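Local coordinates for cellulosomal scaffoldin anchoring protein C (Acetivibrio cellulolyticus, PDB 4UYP) that anchors cellulosomes to the bacterial cell surface, this piece being its third cohesin domain, which binds the dockerin of the adaptor scaffoldin ScaB, at residues V45-I50 with I96-S101; E108-T113 with G137-I142. All coordinates share one frame; numbering follows the deposited sequence.

Interaction 1 of 2, residues V45-I50 with I96-S101; sequences VTVASI and INFKVS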
loop_
_atom_site.group_PDB
_atom_site.type_symbol
_atom_site.label_atom_id
_atom_site.label_comp_id
_atom_site.label_asym_id
_atom_site.label_seq_id
_atom_site.Cartn_x
_atom_site.Cartn_y
_atom_site.Cartn_z
ATOM N N VAL C 45 -3.359 -12.656 7.671
ATOM C CA VAL C 45 -2.330 -12.551 8.700
ATOM C C VAL C 45 -2.564 -11.235 9.420
ATOM O O VAL C 45 -3.123 -10.270 8.894
ATOM C CB VAL C 45 -0.900 -12.553 8.129
ATOM C CG1 VAL C 45 -0.629 -13.930 7.462
ATOM C CG2 VAL C 45 -0.634 -11.415 7.156
ATOM N N THR C 46 -2.020 -11.185 10.616
ATOM C CA THR C 46 -2.021 -9.951 11.407
ATOM C C THR C 46 -0.628 -9.863 12.079
ATOM O O THR C 46 0.080 -10.874 12.306
ATOM C CB THR C 46 -3.081 -9.883 12.499
ATOM O OG1 THR C 46 -3.073 -11.103 13.291
ATOM C CG2 THR C 46 -4.391 -9.581 11.856
ATOM N N VAL C 47 -0.200 -8.659 12.427
ATOM C CA VAL C 47 1.112 -8.510 13.082
ATOM C C VAL C 47 1.015 -8.772 14.588
ATOM O O VAL C 47 0.200 -8.144 15.294
ATOM C CB VAL C 47 1.674 -7.093 12.873
ATOM C CG1 VAL C 47 3.025 -6.894 13.595
ATOM C CG2 VAL C 47 1.864 -6.804 11.380
ATOM N N ALA C 48 1.776 -9.730 15.076
ATOM C CA ALA C 48 1.905 -10.002 16.508
ATOM C C ALA C 48 2.912 -9.059 17.137
ATOM O O ALA C 48 2.721 -8.563 18.287
ATOM C CB ALA C 48 2.309 -11.473 16.759
ATOM N N SER C 49 4.027 -8.799 16.437
ATOM C CA SER C 49 5.083 -7.915 16.984
ATOM C C SER C 49 6.068 -7.635 15.861
ATOM O O SER C 49 6.114 -8.356 14.818
ATOM C CB SER C 49 5.881 -8.527 18.126
ATOM O OG SER C 49 6.423 -9.802 17.762
ATOM N N ILE C 50 6.848 -6.544 15.972
ATOM C CA ILE C 50 7.947 -6.238 15.051
ATOM C C ILE C 50 9.216 -6.147 15.874
ATOM O O ILE C 50 9.202 -5.394 16.876
ATOM C CB ILE C 50 7.660 -4.906 14.326
ATOM C CG1 ILE C 50 6.396 -5.065 13.483
ATOM C CG2 ILE C 50 8.866 -4.572 13.392
ATOM C CD1 ILE C 50 5.987 -3.755 12.825
ATOM N N ILE C 96 9.223 -9.013 11.047
ATOM C CA ILE C 96 7.786 -8.881 11.406
ATOM C C ILE C 96 7.280 -10.276 11.817
ATOM O O ILE C 96 7.487 -11.227 11.005
ATOM C CB ILE C 96 6.943 -8.364 10.273
ATOM C CG1 ILE C 96 7.480 -6.987 9.844
ATOM C CG2 ILE C 96 5.467 -8.222 10.705
ATOM C CD1 ILE C 96 6.872 -6.582 8.519
ATOM N N ASN C 97 6.764 -10.448 13.027
ATOM C CA ASN C 97 6.137 -11.724 13.402
ATOM C C ASN C 97 4.669 -11.689 13.135
ATOM O O ASN C 97 3.974 -10.870 13.748
ATOM C CB ASN C 97 6.456 -11.950 14.859
ATOM C CG ASN C 97 7.971 -11.883 15.128
ATOM O OD1 ASN C 97 8.724 -12.637 14.507
ATOM N ND2 ASN C 97 8.371 -11.024 16.048
ATOM N N PHE C 98 4.244 -12.499 12.181
ATOM C CA PHE C 98 2.841 -12.481 11.726
ATOM C C PHE C 98 2.062 -13.695 12.268
ATOM O O PHE C 98 2.572 -14.835 12.226
ATOM C CB PHE C 98 2.763 -12.652 10.215
ATOM C CG PHE C 98 3.071 -11.400 9.406
ATOM C CD1 PHE C 98 2.114 -10.404 9.333
ATOM C CD2 PHE C 98 4.265 -11.218 8.782
ATOM C CE1 PHE C 98 2.313 -9.266 8.536
ATOM C CE2 PHE C 98 4.474 -10.043 7.952
ATOM C CZ PHE C 98 3.499 -9.119 7.856
ATOM N N LYS C 99 0.920 -13.441 12.853
ATOM C CA LYS C 99 -0.038 -14.528 13.170
ATOM C C LYS C 99 -0.837 -14.903 11.923
ATOM O O LYS C 99 -1.517 -14.073 11.339
ATOM C CB LYS C 99 -1.008 -13.969 14.304
ATOM C CG LYS C 99 -2.273 -14.803 14.481
ATOM C CD LYS C 99 -1.890 -16.088 15.089
ATOM C CE LYS C 99 -3.184 -16.865 15.529
ATOM N NZ LYS C 99 -4.149 -17.002 14.490
ATOM N N VAL C 100 -0.704 -16.187 11.525
ATOM C CA VAL C 100 -1.486 -16.754 10.437
ATOM C C VAL C 100 -2.913 -17.070 10.990
ATOM O O VAL C 100 -3.011 -17.786 11.999
ATOM C CB VAL C 100 -0.832 -18.038 9.916
ATOM C CG1 VAL C 100 -1.681 -18.615 8.788
ATOM C CG2 VAL C 100 0.592 -17.706 9.409
ATOM N N SER C 101 -3.896 -16.593 10.234
ATOM C CA SER C 101 -5.284 -16.848 10.692
ATOM C C SER C 101 -5.543 -18.337 11.030
ATOM O O SER C 101 -5.052 -19.230 10.307
ATOM C CB SER C 101 -6.155 -16.394 9.645
ATOM O OG SER C 101 -7.528 -16.749 9.967
HETATM O O HOH W 1 -4.338 -13.243 11.835
#

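Interaction 2 of 2, residues E108-T113 with G137-I142; sequences ELYNIT and GKIEVI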
loop_
_atom_site.group_PDB
_atom_site.type_symbol
_atom_site.label_atom_id
_atom_site.label_comp_id
_atom_site.label_asym_id
_atom_site.label_seq_id
_atom_site.Cartn_x
_atom_site.Cartn_y
_atom_site.Cartn_z
ATOM N N GLU C 108 -2.621 -21.729 0.701
ATOM C CA GLU C 108 -2.810 -20.279 0.521
ATOM C C GLU C 108 -1.459 -19.598 0.554
ATOM O O GLU C 108 -0.464 -20.047 1.239
ATOM C CB GLU C 108 -3.688 -19.745 1.627
ATOM C CG GLU C 108 -5.114 -20.323 1.542
ATOM C CD GLU C 108 -6.098 -19.788 2.594
ATOM O OE1 GLU C 108 -5.971 -18.748 3.120
ATOM O OE2 GLU C 108 -7.180 -20.385 2.612
ATOM N N LEU C 109 -1.337 -18.522 -0.221
ATOM C CA LEU C 109 -0.079 -17.756 -0.330
ATOM C C LEU C 109 -0.402 -16.319 -0.003
ATOM O O LEU C 109 -1.328 -15.728 -0.652
ATOM C CB LEU C 109 0.506 -17.817 -1.757
ATOM C CG LEU C 109 0.725 -19.278 -2.260
ATOM C CD1 LEU C 109 1.218 -19.213 -3.693
ATOM C CD2 LEU C 109 1.767 -20.027 -1.459
ATOM N N TYR C 110 0.292 -15.748 0.942
ATOM C CA TYR C 110 0.010 -14.339 1.349
ATOM C C TYR C 110 1.144 -13.517 0.923
ATOM O O TYR C 110 2.326 -13.703 1.279
ATOM C CB TYR C 110 -0.210 -14.249 2.849
ATOM C CG TYR C 110 -1.246 -15.256 3.375
ATOM C CD1 TYR C 110 -2.383 -15.598 2.606
ATOM C CD2 TYR C 110 -1.059 -15.944 4.545
ATOM C CE1 TYR C 110 -3.379 -16.476 3.062
ATOM C CE2 TYR C 110 -2.038 -16.796 5.026
ATOM C CZ TYR C 110 -3.170 -17.111 4.238
ATOM O OH TYR C 110 -4.115 -18.018 4.651
ATOM N N ASN C 111 0.863 -12.501 0.042
ATOM C CA ASN C 111 1.904 -11.569 -0.460
ATOM C C ASN C 111 2.148 -10.455 0.583
ATOM O O ASN C 111 1.188 -9.761 1.020
ATOM C CB ASN C 111 1.307 -10.943 -1.729
ATOM C CG ASN C 111 1.175 -11.996 -2.813
ATOM O OD1 ASN C 111 2.155 -12.243 -3.549
ATOM N ND2 ASN C 111 -0.005 -12.544 -2.945
ATOM N N ILE C 112 3.423 -10.356 0.964
ATOM C CA ILE C 112 3.804 -9.273 1.960
ATOM C C ILE C 112 4.653 -8.325 1.098
ATOM O O ILE C 112 5.718 -8.626 0.621
ATOM C CB ILE C 112 4.664 -9.956 3.081
ATOM C CG1 ILE C 112 3.936 -11.148 3.754
ATOM C CG2 ILE C 112 4.985 -8.921 4.117
ATOM C CD1 ILE C 112 2.536 -10.884 4.339
ATOM N N THR C 113 3.984 -7.196 0.887
ATOM C CA THR C 113 4.389 -6.282 -0.201
ATOM C C THR C 113 4.998 -4.957 0.242
ATOM O O THR C 113 4.458 -4.376 1.121
ATOM C CB THR C 113 3.108 -5.931 -1.109
ATOM O OG1 THR C 113 2.045 -5.393 -0.392
ATOM C CG2 THR C 113 2.544 -7.289 -1.771
ATOM N N GLY C 137 7.991 -10.623 -0.312
ATOM C CA GLY C 137 7.977 -11.982 0.283
ATOM C C GLY C 137 6.590 -12.567 0.193
ATOM O O GLY C 137 5.580 -11.888 -0.022
ATOM N N LYS C 138 6.523 -13.872 0.427
ATOM C CA LYS C 138 5.243 -14.551 0.511
ATOM C C LYS C 138 5.279 -15.460 1.772
ATOM O O LYS C 138 6.339 -15.964 2.187
ATOM C CB LYS C 138 5.037 -15.500 -0.687
ATOM C CG LYS C 138 4.919 -14.749 -2.013
ATOM C CD LYS C 138 4.895 -15.809 -3.117
ATOM C CE LYS C 138 5.374 -15.384 -4.445
ATOM N NZ LYS C 138 6.529 -14.562 -4.470
ATOM N N ILE C 139 4.120 -15.615 2.387
ATOM C CA ILE C 139 3.950 -16.642 3.440
ATOM C C ILE C 139 3.075 -17.734 2.855
ATOM O O ILE C 139 1.962 -17.475 2.329
ATOM C CB ILE C 139 3.218 -16.048 4.652
ATOM C CG1 ILE C 139 4.075 -14.962 5.312
ATOM C CG2 ILE C 139 2.849 -17.172 5.691
ATOM C CD1 ILE C 139 3.226 -14.115 6.293
ATOM N N GLU C 140 3.609 -18.972 2.844
ATOM C CA GLU C 140 2.817 -20.128 2.400
ATOM C C GLU C 140 2.248 -20.913 3.575
ATOM O O GLU C 140 2.980 -21.222 4.510
ATOM C CB GLU C 140 3.747 -21.056 1.523
ATOM C CG GLU C 140 2.941 -22.336 1.089
ATOM C CD GLU C 140 3.600 -23.113 -0.052
ATOM O OE1 GLU C 140 4.696 -22.738 -0.505
ATOM O OE2 GLU C 140 2.967 -24.082 -0.473
ATOM N N VAL C 141 0.929 -21.179 3.528
ATOM C CA VAL C 141 0.296 -21.987 4.597
ATOM C C VAL C 141 0.547 -23.492 4.342
ATOM O O VAL C 141 0.218 -23.970 3.246
ATOM C CB VAL C 141 -1.184 -21.667 4.682
ATOM C CG1 VAL C 141 -1.753 -22.471 5.845
ATOM C CG2 VAL C 141 -1.359 -20.177 4.907
ATOM N N ILE C 142 1.172 -24.117 5.309
ATOM C CA ILE C 142 1.507 -25.548 5.162
ATOM C C ILE C 142 0.776 -26.372 6.193
ATOM O O ILE C 142 0.196 -25.874 7.158
ATOM C CB ILE C 142 3.018 -25.764 5.179
ATOM C CG1 ILE C 142 3.648 -25.239 6.480
ATOM C CG2 ILE C 142 3.679 -25.151 3.954
ATOM C CD1 ILE C 142 5.122 -25.667 6.677
HETATM O O HOH W 2 4.400 -10.623 -2.783
#

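Interaction 1 of 2, residues V45-I50 with I96-S101
Asn97 O receives two successive backbone N-H groups, from Ala48 N at 2.8 Å and, weakly, from Ser49 N at 3.4 Å: a classic beta bulge where strand 45-52 pairs antiparallel with strand 91-100 in the cohesin beta sandwich. The register confirms it, since Val47 faces Phe98 while Ser49 faces Asn97, and Ala48 is the extra residue, its psi of -41° departing from an extended strand. The bulge is reinforced by side chains. Asn97 ND2 donates to Ser49 OG over 2.9 Å in a fairly straight bond (162° at the hydrogen), with the hydroxyl close to the amide plane. The same ND2 also serves Asp51, and Asn97 OD1 is bonded to Ser18 OG, so both ends of the amide are held. Further along, a water links Thr46 OG1 to Lys99 O.

The face carrying Val45, Val47 and Phe98 is apolar. Val45 turns CG1 beside its backbone N (chi1 -65°), which brings CG2 obliquely to the Phe98 ring, 3.6 Å from CD1. Val47 CG2 meets the ring at CE1 (3.8 Å) and also touches Ile96 CG2 at 3.9 Å. Near the ring plane, at its edge, Thr46 O lies 3.6 Å from Phe98 CD1.

Interaction 2 of 2, residues E108-T113 with G137-I142
The antiparallel pairing of strand 109-122 with strand 133-141, part of the cohesin beta sandwich, is regular here: the axes of 109-113 and 137-141 approach to 4.5 Å, their directions 159° apart, and five backbone hydrogen bonds join the segments without a break in register. Tyr110 and Ile139 bond to each other in both directions, as do Ile112 and Gly137, and Val141 N closes the row on Glu108 O at 2.9 Å in an almost straight bond (172° at the hydrogen). Gly137 follows Asp136, which has been seen to bind calcium in this protein, although none is bound to this chain here.

Side chains divide between the two faces. On that of Tyr110 and Ile139, the phenol passes obliquely by Val141, whose CG2 is 3.5 Å from Tyr110 CE2 and equally near its hydroxyl. On the same face, Ile112 CD1 packs on Ile139 CD1 at 3.8 Å. The phenol is fixed by a very short bond to the residue just before its strand: Tyr110 OH donates to Glu108 OE1 over 2.5 Å, meeting the carboxylate from above its plane, while OE1 itself lies at the edge of the ring, in plane. The other oxygen, Glu108 OE2, forms a salt bridge with Lys130 of the second subunit. These partners would probably stabilise the carboxylate as an anion in its buried setting.

On the other face, Leu109 and Glu140 run side by side. With CG beside its backbone N (chi1 -55°), Leu109 carries CD2 against the aliphatic part of Glu140, 3.6 Å from Glu140 CG. Asn111 turns its amide to the subunit interface, where ND2 bonds Val132 O and OD1 bonds Tyr134 N, both of the second subunit. Beside that amide, the Lys138 chain runs in the same direction, with its CG 4.0 Å from Asn111 OD1.

In the fold
Both segments of 45-50/96-101 precede those of 108-113/137-142 in sequence, and strand 91-100 is succeeded by strand 109-122. Across the sheet, strands 16-24 and 3-11 separate the pair 45-52/91-100 from the pair 133-141/109-122, with 45-52 an outermost strand. The sheet nevertheless folds back on itself: the contacts lie about 12 Å apart, centre to centre, and their apolar faces meet. Val45 CG1 lies 3.6 Å from Tyr110 CD2, while Phe98 touches both Ile112 and Ile139. The two pairs thus contribute to one shared hydrophobic interior of the cohesin. The outward face of interaction 2 also meets a second copy of the protein, whereas no other chain of the assembly touches interaction 1.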